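Local structure of translation initiation factor eIF2b-like protein (Chaetomium thermophilum, 4ZEM) at residues D350-P353 and P354-D358. The protein is the beta subunit of the eIF2B complex, which is thought to act as guanine nucleotide exchange factor for eIF2 in translation initiation. Numbering follows the deposited sequence.
Sequences DYIP and PDLVD
From Pro353 to Leu356 the chain closes a tight 3-10 turn, in which Leu356 N donates to Pro353 O over 3.2 Å, bent to 142° at the hydrogen and reaching the oxygen from above the carbonyl plane; Val357 N to Pro354 O repeats the turn one residue on. Proline suits both opening places: Pro353 directly follows the last strand residue, Ile352, and has no N-H to continue strand pairing, while Pro354, with phi held at -61° by its ring, enters the turn where no backbone N-H is required. The turn bends the chain, bringing Leu356 and Val357 beside Ile352. With CG1 swung beside the backbone N (chi1 -63°), Ile352 directs CG2 at Leu356 CB, 3.7 Å away, and Val357 CG2, at 3.6 Å, each side chain crossing that of Ile352 at about a right angle. The turn links edge strand 349-352 of a small antiparallel sheet to strand 359-362 of the mostly parallel, Rossmann-like sheet. Leu356 CD1 lies against the ring of Pro353, 3.9 Å from its CD. Branched aliphatic residues fit the buried side, where Ile352 and Leu356 both rest on Cys288 of helix 287-296 and Val357 touches Leu281. The long phenol of Tyr351 carries OH within 3.9 Å of Pro354 CD and to a hydrogen bond with Asn278 ND2. Asp355, a short acid at an exposed turn position, pairs OD1 with Arg369 NH1 in a salt bridge.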
ATOM      1  N   ASP A 350       8.797   7.623  11.691  1.00 61.14           N
ATOM      2  CA  ASP A 350       9.030   6.974  12.964  1.00 59.12           C
ATOM      3  C   ASP A 350       8.518   5.556  12.888  1.00 55.88           C
ATOM      4  O   ASP A 350       7.788   5.188  11.971  1.00 53.37           O
ATOM      5  CB  ASP A 350       8.337   7.713  14.109  1.00 70.23           C
ATOM      6  CG  ASP A 350       9.134   8.889  14.613  1.00 91.43           C
ATOM      7  OD1 ASP A 350      10.223   9.175  14.062  1.00107.27           O
ATOM      8  OD2 ASP A 350       8.665   9.525  15.576  1.00 89.55           O
ATOM      9  N   TYR A 351       8.944   4.752  13.845  1.00 56.55           N
ATOM     10  CA  TYR A 351       8.531   3.370  13.917  1.00 54.22           C
ATOM     11  C   TYR A 351       7.700   3.173  15.178  1.00 60.84           C
ATOM     12  O   TYR A 351       8.060   3.653  16.252  1.00 67.57           O
ATOM     13  CB  TYR A 351       9.749   2.448  13.894  1.00 57.13           C
ATOM     14  CG  TYR A 351       9.463   1.022  14.287  1.00 60.21           C
ATOM     15  CD1 TYR A 351       8.983   0.112  13.354  1.00 55.96           C
ATOM     16  CD2 TYR A 351       9.705   0.573  15.581  1.00 57.10           C
ATOM     17  CE1 TYR A 351       8.725  -1.201  13.702  1.00 59.47           C
ATOM     18  CE2 TYR A 351       9.457  -0.738  15.939  1.00 56.41           C
ATOM     19  CZ  TYR A 351       8.967  -1.622  14.994  1.00 66.61           C
ATOM     20  OH  TYR A 351       8.712  -2.931  15.334  1.00 56.72           O
ATOM     21  N   ILE A 352       6.570   2.496  15.044  1.00 56.88           N
ATOM     22  CA  ILE A 352       5.766   2.179  16.210  1.00 51.62           C
ATOM     23  C   ILE A 352       5.811   0.675  16.422  1.00 53.37           C
ATOM     24  O   ILE A 352       5.425  -0.085  15.536  1.00 50.73           O
ATOM     25  CB  ILE A 352       4.313   2.648  16.036  1.00 47.15           C
ATOM     26  CG1 ILE A 352       4.262   4.170  15.913  1.00 46.30           C
ATOM     27  CG2 ILE A 352       3.450   2.161  17.193  1.00 45.45           C
ATOM     28  CD1 ILE A 352       2.868   4.727  15.864  1.00 51.38           C
ATOM     29  N   PRO A 353       6.285   0.238  17.598  1.00 64.29           N
ATOM     30  CA  PRO A 353       6.326  -1.194  17.911  1.00 50.16           C
ATOM     31  C   PRO A 353       4.905  -1.732  18.119  1.00 55.64           C
ATOM     32  O   PRO A 353       4.003  -0.950  18.429  1.00 51.20           O
ATOM     33  CB  PRO A 353       7.168  -1.252  19.189  1.00 53.48           C
ATOM     34  CG  PRO A 353       7.012   0.079  19.809  1.00 53.82           C
ATOM     35  CD  PRO A 353       6.824   1.064  18.693  1.00 64.85           C
ATOM     36  N   PRO A 354       4.700  -3.045  17.925  1.00 56.12           N
ATOM     37  CA  PRO A 354       3.351  -3.629  17.986  1.00 53.98           C
ATOM     38  C   PRO A 354       2.631  -3.473  19.336  1.00 53.97           C
ATOM     39  O   PRO A 354       1.397  -3.444  19.360  1.00 50.03           O
ATOM     40  CB  PRO A 354       3.607  -5.111  17.679  1.00 46.33           C
ATOM     41  CG  PRO A 354       5.054  -5.329  18.038  1.00 49.42           C
ATOM     42  CD  PRO A 354       5.726  -4.061  17.626  1.00 49.47           C
ATOM     43  N   ASP A 355       3.375  -3.372  20.432  1.00 48.50           N
ATOM     44  CA  ASP A 355       2.770  -3.197  21.752  1.00 60.55           C
ATOM     45  C   ASP A 355       1.930  -1.922  21.851  1.00 61.93           C
ATOM     46  O   ASP A 355       0.935  -1.886  22.571  1.00 75.00           O
ATOM     47  CB  ASP A 355       3.845  -3.211  22.840  1.00 60.20           C
ATOM     48  CG  ASP A 355       4.098  -4.605  23.380  1.00 93.44           C
ATOM     49  OD1 ASP A 355       3.595  -5.575  22.771  1.00 99.71           O
ATOM     50  OD2 ASP A 355       4.788  -4.739  24.414  1.00109.11           O
ATOM     51  N   LEU A 356       2.358  -0.877  21.146  1.00 52.86           N
ATOM     52  CA  LEU A 356       1.657   0.412  21.114  1.00 52.49           C
ATOM     53  C   LEU A 356       0.435   0.441  20.192  1.00 58.96           C
ATOM     54  O   LEU A 356      -0.319   1.413  20.203  1.00 71.40           O
ATOM     55  CB  LEU A 356       2.615   1.533  20.709  1.00 50.89           C
ATOM     56  CG  LEU A 356       3.731   1.795  21.725  1.00 60.80           C
ATOM     57  CD1 LEU A 356       4.640   2.945  21.298  1.00 58.39           C
ATOM     58  CD2 LEU A 356       3.141   2.046  23.109  1.00 57.74           C
ATOM     59  N   VAL A 357       0.264  -0.585  19.365  1.00 42.21           N
ATOM     60  CA  VAL A 357      -0.857  -0.614  18.418  1.00 47.23           C
ATOM     61  C   VAL A 357      -1.983  -1.563  18.834  1.00 39.85           C
ATOM     62  O   VAL A 357      -1.736  -2.715  19.156  1.00 47.68           O
ATOM     63  CB  VAL A 357      -0.387  -1.022  17.006  1.00 49.23           C
ATOM     64  CG1 VAL A 357      -1.554  -0.978  16.024  1.00 36.38           C
ATOM     65  CG2 VAL A 357       0.742  -0.125  16.546  1.00 39.08           C
ATOM     66  N   ASP A 358      -3.222  -1.083  18.794  1.00 40.01           N
ATOM     67  CA  ASP A 358      -4.359  -1.910  19.196  1.00 45.00           C
ATOM     68  C   ASP A 358      -5.089  -2.541  18.019  1.00 39.86           C
ATOM     69  O   ASP A 358      -5.364  -3.736  18.023  1.00 51.22           O
ATOM     70  CB  ASP A 358      -5.342  -1.083  20.025  1.00 39.89           C
ATOM     71  CG  ASP A 358      -4.755  -0.650  21.347  1.00 54.74           C
ATOM     72  OD1 ASP A 358      -4.588  -1.520  22.229  1.00 61.34           O
ATOM     73  OD2 ASP A 358      -4.446   0.552  21.500  1.00 57.66           O
TER